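Local coordinates for R.Ecl18kI (Enterobacter cloacae, PDB 2GB7), which recognises the double-stranded DNA sequence 5'-CCNGG-3', cuts it before the first C and flips nucleotides out of the helix in doing so, at residues P138-G143 and Q276-K281; G165-T170 and D269-E274; I127-M132 and V159-P164; E203-T208 and E249-S254. The protein carries 1 engineered substitution. One frame throughout, in Å; residues are numbered along the deposited sequence.

Contact 1 (P138-G143 and Q276-K281). Engineered in segment 276-281: Gln277 (natural residue Arg).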
loop_
_atom_site.group_PDB
_atom_site.type_symbol
_atom_site.label_atom_id
_atom_site.label_comp_id
_atom_site.label_asym_id
_atom_site.label_seq_id
_atom_site.Cartn_x
_atom_site.Cartn_y
_atom_site.Cartn_z
ATOM N N PRO F 138 -21.254 -19.753 11.065
ATOM C CA PRO F 138 -19.997 -20.147 11.731
ATOM C C PRO F 138 -18.802 -19.680 10.950
ATOM O O PRO F 138 -18.682 -20.026 9.784
ATOM C CB PRO F 138 -20.049 -21.674 11.706
ATOM C CG PRO F 138 -20.958 -22.032 10.546
ATOM C CD PRO F 138 -21.973 -20.890 10.480
ATOM N N VAL F 139 -17.947 -18.897 11.604
ATOM C CA VAL F 139 -16.686 -18.461 11.030
ATOM C C VAL F 139 -15.581 -18.502 12.070
ATOM O O VAL F 139 -15.803 -18.291 13.283
ATOM C CB VAL F 139 -16.730 -17.037 10.425
ATOM C CG1 VAL F 139 -17.704 -16.967 9.253
ATOM C CG2 VAL F 139 -17.061 -15.970 11.529
ATOM N N ASP F 140 -14.394 -18.816 11.582
ATOM C CA ASP F 140 -13.190 -18.558 12.322
ATOM C C ASP F 140 -12.605 -17.271 11.806
ATOM O O ASP F 140 -12.633 -16.989 10.603
ATOM C CB ASP F 140 -12.169 -19.686 12.178
ATOM C CG ASP F 140 -12.506 -20.896 13.037
ATOM O OD1 ASP F 140 -13.501 -20.849 13.796
ATOM O OD2 ASP F 140 -11.800 -21.927 12.930
ATOM N N VAL F 141 -12.061 -16.501 12.736
ATOM C CA VAL F 141 -11.476 -15.224 12.432
ATOM C C VAL F 141 -9.962 -15.416 12.515
ATOM O O VAL F 141 -9.417 -15.683 13.584
ATOM C CB VAL F 141 -11.934 -14.165 13.448
ATOM C CG1 VAL F 141 -11.315 -12.788 13.134
ATOM C CG2 VAL F 141 -13.457 -14.111 13.490
ATOM N N GLN F 142 -9.290 -15.319 11.374
ATOM C CA GLN F 142 -7.842 -15.549 11.321
ATOM C C GLN F 142 -7.001 -14.726 12.321
ATOM O O GLN F 142 -5.979 -15.205 12.813
ATOM C CB GLN F 142 -7.366 -15.571 9.866
ATOM C CG GLN F 142 -7.779 -16.849 9.125
ATOM C CD GLN F 142 -6.787 -17.996 9.282
ATOM O OE1 GLN F 142 -6.820 -18.957 8.515
ATOM N NE2 GLN F 142 -5.907 -17.906 10.277
ATOM N N GLY F 143 -7.424 -13.510 12.639
ATOM C CA GLY F 143 -6.698 -12.723 13.634
ATOM C C GLY F 143 -6.889 -13.164 15.079
ATOM O O GLY F 143 -6.379 -12.510 15.998
ATOM N N GLN F 276 -13.232 -27.529 18.944
ATOM C CA GLN F 276 -13.404 -27.008 20.290
ATOM C C GLN F 276 -12.227 -26.111 20.673
ATOM O O GLN F 276 -12.426 -24.994 21.153
ATOM C CB GLN F 276 -13.589 -28.166 21.279
ATOM C CG GLN F 276 -13.569 -27.755 22.727
ATOM C CD GLN F 276 -13.870 -28.900 23.656
ATOM O OE1 GLN F 276 -15.017 -29.329 23.773
ATOM N NE2 GLN F 276 -12.844 -29.400 24.333
ATOM N N GLN F 277 -11.007 -26.585 20.427
ATOM C CA GLN F 277 -9.786 -25.811 20.697
ATOM C C GLN F 277 -9.772 -24.469 19.971
ATOM O O GLN F 277 -9.469 -23.427 20.568
ATOM C CB GLN F 277 -8.534 -26.610 20.299
ATOM C CG GLN F 277 -8.170 -27.747 21.235
ATOM C CD GLN F 277 -6.941 -28.526 20.768
ATOM O OE1 GLN F 277 -6.757 -28.772 19.573
ATOM N NE2 GLN F 277 -6.093 -28.923 21.719
ATOM N N SER F 278 -10.094 -24.506 18.684
ATOM C CA SER F 278 -10.132 -23.312 17.850
ATOM C C SER F 278 -11.122 -22.265 18.378
ATOM O O SER F 278 -10.807 -21.089 18.447
ATOM C CB SER F 278 -10.490 -23.690 16.413
ATOM O OG SER F 278 -10.388 -22.548 15.579
ATOM N N ILE F 279 -12.312 -22.715 18.751
ATOM C CA ILE F 279 -13.344 -21.844 19.310
ATOM C C ILE F 279 -12.887 -21.269 20.655
ATOM O O ILE F 279 -12.949 -20.049 20.860
ATOM C CB ILE F 279 -14.672 -22.604 19.510
ATOM C CG1 ILE F 279 -15.281 -22.986 18.148
ATOM C CG2 ILE F 279 -15.667 -21.748 20.311
ATOM C CD1 ILE F 279 -16.436 -24.030 18.217
ATOM N N LEU F 280 -12.410 -22.149 21.548
ATOM C CA LEU F 280 -11.962 -21.738 22.890
ATOM C C LEU F 280 -10.856 -20.698 22.792
ATOM O O LEU F 280 -10.820 -19.753 23.570
ATOM C CB LEU F 280 -11.534 -22.944 23.745
ATOM C CG LEU F 280 -12.662 -23.872 24.228
ATOM C CD1 LEU F 280 -12.117 -25.175 24.783
ATOM C CD2 LEU F 280 -13.569 -23.188 25.258
ATOM N N LYS F 281 -9.967 -20.873 21.821
ATOM C CA LYS F 281 -8.924 -19.906 21.493
ATOM C C LYS F 281 -9.497 -18.543 21.105
ATOM O O LYS F 281 -9.025 -17.489 21.538
ATOM C CB LYS F 281 -8.133 -20.462 20.313
ATOM C CG LYS F 281 -6.800 -19.832 20.051
ATOM C CD LYS F 281 -5.666 -20.763 20.451
ATOM C CE LYS F 281 -5.660 -22.036 19.599
ATOM N NZ LYS F 281 -4.460 -22.882 19.888
#

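Contact 2 (G165-T170 and D269-E274)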
loop_
_atom_site.group_PDB
_atom_site.type_symbol
_atom_site.label_atom_id
_atom_site.label_comp_id
_atom_site.label_asym_id
_atom_site.label_seq_id
_atom_site.Cartn_x
_atom_site.Cartn_y
_atom_site.Cartn_z
ATOM N N GLY F 165 -14.825 -22.964 9.546
ATOM C CA GLY F 165 -13.745 -22.892 10.493
ATOM C C GLY F 165 -12.489 -23.376 9.834
ATOM O O GLY F 165 -12.553 -24.057 8.801
ATOM N N VAL F 166 -11.351 -23.031 10.438
ATOM C CA VAL F 166 -10.049 -23.494 9.921
ATOM C C VAL F 166 -9.853 -25.020 9.980
ATOM O O VAL F 166 -9.262 -25.586 9.077
ATOM C CB VAL F 166 -8.842 -22.760 10.578
ATOM C CG1 VAL F 166 -8.905 -21.280 10.230
ATOM C CG2 VAL F 166 -8.826 -22.945 12.093
ATOM N N VAL F 167 -10.352 -25.680 11.025
ATOM C CA VAL F 167 -10.170 -27.141 11.138
ATOM C C VAL F 167 -10.867 -27.855 9.987
ATOM O O VAL F 167 -10.281 -28.725 9.321
ATOM C CB VAL F 167 -10.640 -27.666 12.505
ATOM C CG1 VAL F 167 -10.657 -29.213 12.564
ATOM C CG2 VAL F 167 -9.746 -27.136 13.592
ATOM N N GLN F 168 -12.121 -27.469 9.758
ATOM C CA GLN F 168 -12.890 -28.049 8.671
ATOM C C GLN F 168 -12.262 -27.707 7.345
ATOM O O GLN F 168 -12.174 -28.570 6.485
ATOM C CB GLN F 168 -14.309 -27.519 8.669
ATOM C CG GLN F 168 -15.116 -27.968 9.886
ATOM C CD GLN F 168 -15.080 -26.918 11.004
ATOM O OE1 GLN F 168 -14.083 -26.205 11.201
ATOM N NE2 GLN F 168 -16.183 -26.820 11.740
ATOM N N TYR F 169 -11.861 -26.447 7.168
ATOM C CA TYR F 169 -11.230 -26.028 5.915
ATOM C C TYR F 169 -9.995 -26.887 5.588
ATOM O O TYR F 169 -9.836 -27.364 4.462
ATOM C CB TYR F 169 -10.868 -24.524 5.943
ATOM C CG TYR F 169 -10.326 -24.094 4.602
ATOM C CD1 TYR F 169 -11.175 -23.646 3.605
ATOM C CD2 TYR F 169 -8.959 -24.216 4.304
ATOM C CE1 TYR F 169 -10.699 -23.297 2.350
ATOM C CE2 TYR F 169 -8.474 -23.851 3.058
ATOM C CZ TYR F 169 -9.362 -23.414 2.086
ATOM O OH TYR F 169 -8.894 -23.063 0.843
ATOM N N THR F 170 -9.174 -27.128 6.598
ATOM C CA THR F 170 -7.922 -27.870 6.449
ATOM C C THR F 170 -8.197 -29.311 6.066
ATOM O O THR F 170 -7.472 -29.906 5.268
ATOM C CB THR F 170 -7.126 -27.779 7.732
ATOM O OG1 THR F 170 -6.762 -26.408 7.922
ATOM C CG2 THR F 170 -5.848 -28.649 7.722
ATOM N N ASP F 269 -14.138 -37.687 17.108
ATOM C CA ASP F 269 -13.748 -37.076 18.377
ATOM C C ASP F 269 -12.509 -36.189 18.212
ATOM O O ASP F 269 -12.430 -35.102 18.800
ATOM C CB ASP F 269 -13.554 -38.149 19.459
ATOM C CG ASP F 269 -14.807 -39.010 19.666
ATOM O OD1 ASP F 269 -15.939 -38.487 19.570
ATOM O OD2 ASP F 269 -14.663 -40.220 19.938
ATOM N N SER F 270 -11.570 -36.643 17.380
ATOM C CA SER F 270 -10.378 -35.885 17.032
ATOM C C SER F 270 -10.709 -34.527 16.403
ATOM O O SER F 270 -10.211 -33.487 16.867
ATOM C CB SER F 270 -9.497 -36.699 16.082
ATOM O OG SER F 270 -8.475 -35.894 15.516
ATOM N N GLU F 271 -11.543 -34.527 15.360
ATOM C CA GLU F 271 -11.919 -33.251 14.732
ATOM C C GLU F 271 -12.733 -32.388 15.695
ATOM O O GLU F 271 -12.556 -31.171 15.744
ATOM C CB GLU F 271 -12.673 -33.432 13.404
ATOM C CG GLU F 271 -12.878 -32.089 12.665
ATOM C CD GLU F 271 -13.309 -32.220 11.209
ATOM O OE1 GLU F 271 -13.300 -31.190 10.503
ATOM O OE2 GLU F 271 -13.692 -33.334 10.781
ATOM N N LYS F 272 -13.641 -33.015 16.440
ATOM C CA LYS F 272 -14.451 -32.296 17.424
ATOM C C LYS F 272 -13.586 -31.577 18.456
ATOM O O LYS F 272 -13.858 -30.420 18.797
ATOM C CB LYS F 272 -15.417 -33.261 18.110
ATOM C CG LYS F 272 -16.476 -32.620 18.971
ATOM C CD LYS F 272 -17.434 -33.673 19.533
ATOM C CE LYS F 272 -18.205 -34.387 18.401
ATOM N NZ LYS F 272 -18.852 -35.670 18.837
ATOM N N GLU F 273 -12.534 -32.237 18.944
ATOM C CA GLU F 273 -11.676 -31.577 19.926
ATOM C C GLU F 273 -10.808 -30.455 19.324
ATOM O O GLU F 273 -10.538 -29.462 19.996
ATOM C CB GLU F 273 -10.895 -32.576 20.788
ATOM C CG GLU F 273 -9.634 -33.139 20.193
ATOM N N GLU F 274 -10.417 -30.583 18.059
ATOM C CA GLU F 274 -9.682 -29.509 17.391
ATOM C C GLU F 274 -10.565 -28.297 17.170
ATOM O O GLU F 274 -10.124 -27.155 17.331
ATOM C CB GLU F 274 -9.142 -29.957 16.044
ATOM C CG GLU F 274 -8.078 -31.034 16.103
ATOM C CD GLU F 274 -7.674 -31.467 14.715
ATOM O OE1 GLU F 274 -8.100 -32.563 14.292
ATOM O OE2 GLU F 274 -6.967 -30.690 14.031
#

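Contact 3 (I127-M132 and V159-P164)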
loop_
_atom_site.group_PDB
_atom_site.type_symbol
_atom_site.label_atom_id
_atom_site.label_comp_id
_atom_site.label_asym_id
_atom_site.label_seq_id
_atom_site.Cartn_x
_atom_site.Cartn_y
_atom_site.Cartn_z
ATOM N N ILE F 127 -16.119 -5.060 11.290
ATOM C CA ILE F 127 -17.522 -4.865 10.896
ATOM C C ILE F 127 -18.047 -6.114 10.159
ATOM O O ILE F 127 -19.174 -6.598 10.398
ATOM C CB ILE F 127 -17.656 -3.619 10.008
ATOM C CG1 ILE F 127 -17.431 -2.351 10.869
ATOM C CG2 ILE F 127 -19.054 -3.623 9.318
ATOM C CD1 ILE F 127 -17.262 -1.102 10.022
ATOM N N LEU F 128 -17.239 -6.680 9.263
ATOM C CA LEU F 128 -17.667 -7.895 8.518
ATOM C C LEU F 128 -17.724 -9.146 9.406
ATOM O O LEU F 128 -18.572 -10.015 9.230
ATOM C CB LEU F 128 -16.720 -8.128 7.325
ATOM C CG LEU F 128 -16.759 -7.021 6.254
ATOM C CD1 LEU F 128 -15.633 -7.293 5.193
ATOM C CD2 LEU F 128 -18.179 -7.013 5.602
ATOM N N GLU F 129 -16.823 -9.194 10.390
ATOM C CA GLU F 129 -16.812 -10.273 11.359
ATOM C C GLU F 129 -18.117 -10.272 12.144
ATOM O O GLU F 129 -18.808 -11.305 12.237
ATOM C CB GLU F 129 -15.658 -10.007 12.309
ATOM C CG GLU F 129 -15.464 -11.022 13.351
ATOM C CD GLU F 129 -14.231 -10.737 14.182
ATOM O OE1 GLU F 129 -13.410 -9.866 13.783
ATOM O OE2 GLU F 129 -14.092 -11.408 15.224
ATOM N N LEU F 130 -18.483 -9.114 12.684
ATOM C CA LEU F 130 -19.742 -9.025 13.429
ATOM C C LEU F 130 -20.971 -9.269 12.559
ATOM O O LEU F 130 -21.948 -9.796 13.040
ATOM C CB LEU F 130 -19.843 -7.683 14.170
ATOM C CG LEU F 130 -18.823 -7.563 15.304
ATOM C CD1 LEU F 130 -18.805 -6.145 15.849
ATOM C CD2 LEU F 130 -19.140 -8.522 16.445
ATOM N N LEU F 131 -20.889 -8.917 11.279
ATOM C CA LEU F 131 -21.952 -9.241 10.322
ATOM C C LEU F 131 -22.179 -10.750 10.239
ATOM O O LEU F 131 -23.293 -11.204 10.311
ATOM C CB LEU F 131 -21.604 -8.669 8.939
ATOM C CG LEU F 131 -22.504 -9.063 7.767
ATOM C CD1 LEU F 131 -23.921 -8.597 8.037
ATOM C CD2 LEU F 131 -21.973 -8.432 6.504
ATOM N N MET F 132 -21.104 -11.514 10.037
ATOM C CA MET F 132 -21.238 -12.979 9.974
ATOM C C MET F 132 -21.749 -13.552 11.296
ATOM O O MET F 132 -22.635 -14.412 11.294
ATOM C CB MET F 132 -19.880 -13.588 9.605
ATOM C CG MET F 132 -19.327 -13.087 8.286
ATOM S SD MET F 132 -20.437 -13.281 6.888
ATOM C CE MET F 132 -20.171 -15.010 6.555
ATOM N N VAL F 159 -6.724 -13.702 4.165
ATOM C CA VAL F 159 -8.076 -14.219 4.397
ATOM C C VAL F 159 -8.446 -13.800 5.794
ATOM O O VAL F 159 -7.660 -14.014 6.737
ATOM C CB VAL F 159 -8.103 -15.726 4.366
ATOM C CG1 VAL F 159 -9.525 -16.225 4.792
ATOM C CG2 VAL F 159 -7.690 -16.224 2.995
ATOM N N ASP F 160 -9.597 -13.153 5.928
ATOM C CA ASP F 160 -10.072 -12.662 7.220
ATOM C C ASP F 160 -11.017 -13.622 7.919
ATOM O O ASP F 160 -10.938 -13.782 9.137
ATOM C CB ASP F 160 -10.775 -11.345 7.017
ATOM C CG ASP F 160 -9.808 -10.268 6.594
ATOM O OD1 ASP F 160 -8.685 -10.175 7.188
ATOM O OD2 ASP F 160 -10.117 -9.552 5.628
ATOM N N LEU F 161 -11.925 -14.218 7.145
ATOM C CA LEU F 161 -12.946 -15.116 7.701
ATOM C C LEU F 161 -12.993 -16.417 6.944
ATOM O O LEU F 161 -12.900 -16.428 5.724
ATOM C CB LEU F 161 -14.314 -14.472 7.592
ATOM C CG LEU F 161 -14.439 -13.120 8.290
ATOM C CD1 LEU F 161 -15.676 -12.385 7.880
ATOM C CD2 LEU F 161 -14.326 -13.263 9.815
ATOM N N VAL F 162 -13.132 -17.503 7.692
ATOM C CA VAL F 162 -13.181 -18.837 7.129
ATOM C C VAL F 162 -14.456 -19.520 7.636
ATOM O O VAL F 162 -14.613 -19.725 8.839
ATOM C CB VAL F 162 -11.996 -19.672 7.605
ATOM C CG1 VAL F 162 -12.050 -21.083 7.001
ATOM C CG2 VAL F 162 -10.629 -18.974 7.295
ATOM N N MET F 163 -15.348 -19.865 6.725
ATOM C CA MET F 163 -16.626 -20.498 7.074
ATOM C C MET F 163 -16.507 -21.960 6.642
ATOM O O MET F 163 -16.284 -22.233 5.458
ATOM C CB MET F 163 -17.739 -19.801 6.280
ATOM C CG MET F 163 -19.174 -20.036 6.711
ATOM S SD MET F 163 -19.702 -21.770 6.584
ATOM C CE MET F 163 -19.632 -22.025 4.823
ATOM N N PRO F 164 -16.751 -22.914 7.562
ATOM C CA PRO F 164 -17.169 -22.759 8.962
ATOM C C PRO F 164 -16.044 -22.657 9.960
ATOM O O PRO F 164 -16.271 -22.325 11.140
ATOM C CB PRO F 164 -17.984 -24.035 9.199
ATOM C CG PRO F 164 -17.168 -25.100 8.417
ATOM C CD PRO F 164 -16.731 -24.335 7.150
#

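Contact 4 (E203-T208 and E249-S254)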
loop_
_atom_site.group_PDB
_atom_site.type_symbol
_atom_site.label_atom_id
_atom_site.label_comp_id
_atom_site.label_asym_id
_atom_site.label_seq_id
_atom_site.Cartn_x
_atom_site.Cartn_y
_atom_site.Cartn_z
ATOM N N GLU F 203 -12.012 -20.439 -4.519
ATOM C CA GLU F 203 -12.572 -19.140 -4.827
ATOM C C GLU F 203 -12.466 -18.302 -3.573
ATOM O O GLU F 203 -12.499 -18.820 -2.453
ATOM C CB GLU F 203 -14.032 -19.254 -5.244
ATOM C CG GLU F 203 -14.909 -19.905 -4.199
ATOM C CD GLU F 203 -16.243 -20.354 -4.768
ATOM O OE1 GLU F 203 -16.976 -19.463 -5.298
ATOM O OE2 GLU F 203 -16.562 -21.581 -4.666
ATOM N N MET F 204 -12.314 -17.002 -3.745
ATOM C CA MET F 204 -12.275 -16.095 -2.596
ATOM C C MET F 204 -13.186 -14.917 -2.872
ATOM O O MET F 204 -13.222 -14.362 -3.983
ATOM C CB MET F 204 -10.843 -15.603 -2.280
ATOM C CG MET F 204 -10.603 -15.155 -0.791
ATOM S SD MET F 204 -8.998 -14.454 -0.509
ATOM C CE MET F 204 -7.940 -15.566 -1.427
ATOM N N TYR F 205 -13.885 -14.516 -1.835
ATOM C CA TYR F 205 -14.718 -13.312 -1.943
ATOM C C TYR F 205 -13.869 -12.177 -1.423
ATOM O O TYR F 205 -13.278 -12.296 -0.351
ATOM C CB TYR F 205 -15.949 -13.460 -1.069
ATOM C CG TYR F 205 -16.883 -14.523 -1.641
ATOM C CD1 TYR F 205 -17.999 -14.149 -2.366
ATOM C CD2 TYR F 205 -16.581 -15.875 -1.495
ATOM C CE1 TYR F 205 -18.851 -15.107 -2.916
ATOM C CE2 TYR F 205 -17.373 -16.830 -2.069
ATOM C CZ TYR F 205 -18.522 -16.437 -2.766
ATOM O OH TYR F 205 -19.359 -17.393 -3.300
ATOM N N LEU F 206 -13.844 -11.078 -2.176
ATOM C CA LEU F 206 -13.041 -9.887 -1.843
ATOM C C LEU F 206 -13.986 -8.744 -1.586
ATOM O O LEU F 206 -14.531 -8.138 -2.525
ATOM C CB LEU F 206 -12.091 -9.550 -2.986
ATOM C CG LEU F 206 -11.314 -8.232 -2.828
ATOM C CD1 LEU F 206 -10.520 -8.322 -1.541
ATOM C CD2 LEU F 206 -10.389 -7.940 -4.052
ATOM N N ALA F 207 -14.222 -8.496 -0.308
ATOM C CA ALA F 207 -15.149 -7.433 0.095
ATOM C C ALA F 207 -14.471 -6.085 -0.044
ATOM O O ALA F 207 -13.353 -5.923 0.441
ATOM C CB ALA F 207 -15.532 -7.624 1.533
ATOM N N THR F 208 -15.168 -5.089 -0.605
ATOM C CA THR F 208 -14.544 -3.745 -0.739
ATOM C C THR F 208 -15.570 -2.649 -0.716
ATOM O O THR F 208 -16.739 -2.905 -0.947
ATOM C CB THR F 208 -13.699 -3.629 -2.064
ATOM O OG1 THR F 208 -12.918 -2.420 -2.053
ATOM C CG2 THR F 208 -14.596 -3.611 -3.292
ATOM N N GLU F 249 -25.260 -8.620 -0.047
ATOM C CA GLU F 249 -26.475 -9.429 0.027
ATOM C C GLU F 249 -26.331 -10.802 -0.645
ATOM O O GLU F 249 -26.769 -11.825 -0.099
ATOM C CB GLU F 249 -27.618 -8.620 -0.570
ATOM C CG GLU F 249 -28.181 -7.558 0.377
ATOM C CD GLU F 249 -27.291 -6.321 0.606
ATOM O OE1 GLU F 249 -26.260 -6.133 -0.083
ATOM O OE2 GLU F 249 -27.683 -5.500 1.476
ATOM N N ASP F 250 -25.719 -10.802 -1.831
ATOM C CA ASP F 250 -25.442 -11.999 -2.607
ATOM C C ASP F 250 -24.529 -12.906 -1.790
ATOM O O ASP F 250 -24.803 -14.119 -1.628
ATOM C CB ASP F 250 -24.740 -11.635 -3.918
ATOM C CG ASP F 250 -25.588 -10.824 -4.866
ATOM O OD1 ASP F 250 -26.846 -10.950 -4.852
ATOM O OD2 ASP F 250 -24.984 -10.101 -5.711
ATOM N N MET F 251 -23.454 -12.319 -1.269
ATOM C CA MET F 251 -22.475 -13.050 -0.478
ATOM C C MET F 251 -23.100 -13.710 0.735
ATOM O O MET F 251 -22.830 -14.876 1.012
ATOM C CB MET F 251 -21.313 -12.152 -0.036
ATOM C CG MET F 251 -20.203 -12.984 0.595
ATOM S SD MET F 251 -18.838 -11.914 1.111
ATOM C CE MET F 251 -19.526 -11.227 2.593
ATOM N N LEU F 252 -23.926 -12.972 1.474
ATOM C CA LEU F 252 -24.561 -13.524 2.676
ATOM C C LEU F 252 -25.510 -14.674 2.358
ATOM O O LEU F 252 -25.586 -15.662 3.092
ATOM C CB LEU F 252 -25.278 -12.436 3.462
ATOM C CG LEU F 252 -24.433 -11.782 4.553
ATOM C CD1 LEU F 252 -24.226 -12.752 5.727
ATOM C CD2 LEU F 252 -23.025 -11.280 4.062
ATOM N N GLN F 253 -26.205 -14.548 1.253
ATOM C CA GLN F 253 -27.100 -15.612 0.824
ATOM C C GLN F 253 -26.287 -16.879 0.546
ATOM O O GLN F 253 -26.651 -17.973 0.988
ATOM C CB GLN F 253 -27.857 -15.177 -0.410
ATOM C CG GLN F 253 -28.908 -16.189 -0.800
ATOM C CD GLN F 253 -29.948 -16.424 0.314
ATOM O OE1 GLN F 253 -30.391 -15.486 0.986
ATOM N NE2 GLN F 253 -30.349 -17.690 0.493
ATOM N N SER F 254 -25.166 -16.720 -0.153
ATOM C CA SER F 254 -24.291 -17.866 -0.439
ATOM C C SER F 254 -23.722 -18.452 0.857
ATOM O O SER F 254 -23.697 -19.671 1.036
ATOM C CB SER F 254 -23.170 -17.419 -1.380
ATOM O OG SER F 254 -23.748 -17.106 -2.642
#

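Contact 1 (P138-G143 and Q276-K281)
An edge strand of the mixed sheet in this PD-(D/E)XK nuclease, 140-141, faces the helix 269-285, and Asp140 and Ser278 make the hydrogen bond between 138-143 and 276-281. Ser278 OG donates to Asp140 OD2 at 3.1 Å, and the hydroxyl comes from above the carboxylate plane, 58° out of it. The serine CB points at the strand and its OG lies anti to the backbone N (chi1 -174°), which carries the hydroxyl across the gap; the aspartate, by contrast, starts off along the flank and only its carboxylate end closes in, OD1 remaining 4.0 Å from Ser278 OG. The backbones are well separated, with Asp140 CA and Ile279 CA 7.7 Å apart.

Asp140 is a shared acceptor. Its OD2 also takes the backbone N-H of Val166 at the start of the next helix, while OD1 forms a salt bridge with Arg299. Gln282, one residue beyond 276-281 on the same helix, adds further bonds to the strand, at Asp140 OD1 and Val141 N. Both touching residues are buried, and these donors, on both oxygens, help satisfy the carboxylate. With an arginine, an amide, a hydroxyl and a helix-start N-H around it, Asp140 is probably stabilised in its charged form and fixed in rotation.

Contact 2 (G165-T170 and D269-E274)
Val167 has CG1 anti to its backbone N (chi1 171°) and CG2 anti to the carbonyl carbon, a setting that spreads both methyls toward the helix 269-285. Glu271 answers with a chain that is anti at every step, CG included, so that its carboxylate is carried forward although its CB points along the flank. The two side chains run alongside one another, head to tail, and Val167 CG1 rests on the methylene Glu271 CG at 3.6 Å. One turn further along, Glu274 lays its own methylene against the valine: Glu274 CB is 3.8 Å from Val167 CG2 and 3.9 Å from Val167 CG1. Val167 thus sits between two glutamate stems and touches their aliphatic parts.

Gln168 meets Glu271 at about a right angle, the amide and carboxylate planes 72° apart. Glu271 OE1 comes within 3.7 Å of Gln168 CG, a contact to carbon, while Gln168 NE2 hydrogen-bonds to Tyr267 OH, just ahead of the helix.

This is a helix-helix packing of 166-171, with Gly165 at its N-cap position, on 269-285. The two run roughly antiparallel here, their short axes 10.1 Å apart at an angle of 138°. Ile275 and Ser278 extend the same face of the second helix against 166-171. Chemically, the aliphatic parts of two partly exposed glutamates pack on Val167, and contacts to carbon rather than polar bonds carry the join.

Contact 3 (I127-M132 and V159-P164)
Leu161 contributes the largest buried area, and Met132 and Glu129 of the helix 102-134 supply most of the surface it meets. The leucine stands on strand 161-163 with its CB directed at the helix and CG anti to the carbonyl carbon (chi1 -58°), which sends its two methyls to different parts of the helix. Leu161 CD1 goes to Met132, touching CG at 3.7 Å as the two side chains cross obliquely, and also lies 4.0 Å from the backbone oxygen Leu128 O. Leu161 CD2 turns to the backbone of Glu129, where CA is 4.2 Å away. Met132 is bent at both chi2 and chi3, so it is the stem rather than the thioether end that meets the leucine.

Helix and strand run nearly parallel, 20° between their directions, with the axes 10.4 Å apart. Asp160 and Leu161 both face Ile179 in a classic beta bulge against strand 177-181. The helix covers one face of the sheet, for Leu128 reaches Ala181 and Met132 reaches Ile179 on that strand. All four touching residues are buried, and contacts made mainly by hydrocarbon point to hydrophobic burial as what holds helix and sheet together here.

Contact 4 (E203-T208 and E249-S254)
A Met-aromatic contact met at an oblique angle sets this pair apart: Met251 SD lies 5.0 Å from the centre of the Tyr205 ring and 49° off the ring normal, neither over the face nor at the edge. Sulfur and ring are brought together by two side chains that reach out from strand and helix and overlap flank to flank, each heading for the other's base. Met251 CG is anti to the backbone N (chi1 -171°) and the chain stays extended through chi2, so the thioether is thrust at the strand before the terminal methyl bends away at chi3. Two close approaches result. Met251 SD sits 3.9 Å from Tyr205 CB, and Met251 CG lies at the same distance, 3.9 Å, from the ring carbon Tyr205 CD1; the attraction is probably mostly dispersion. The stem of the methionine thus runs beside the base of the tyrosine, and the ring extends on from there toward the next turn of the helix, where Tyr205 OH reaches Ser254 CB at 4.3 Å.

The strand concerned, 204-207, belongs to the parallel part of the mixed sheet and lies between 177-181 and 226-230; the helix 248-259 packs across the face on which Tyr205 points, in the alpha/beta core of the PD-(D/E)XK nucleases. Met251 is buried whereas Tyr205 and Ser254 are partly exposed. Val229 on the neighbouring strand touches both Tyr205 and Met251, and Met177 on the other neighbour also touches the tyrosine.

Of the elements in these contacts, helix 102-134 comes first along the chain, and contact 3 closes a short loop from it to strand 161-163. Strand 140-141 lies within that loop, so contact 1, which reaches on to the helix 269-285, crosses contact 3. Contact 2 starts just after strand 161-163 and ends on the same late helix, inside the span of contact 1; contact 4, from strand 204-207 to the helix 248-259, falls within both spans. Contacts 3 and 4 follow in series yet touch through Leu131 and Leu252, placing the helices 102-134 and 248-259 on one sheet. Contacts 1 and 2 meet at Val166 and tie the late helix to the sheet's edge.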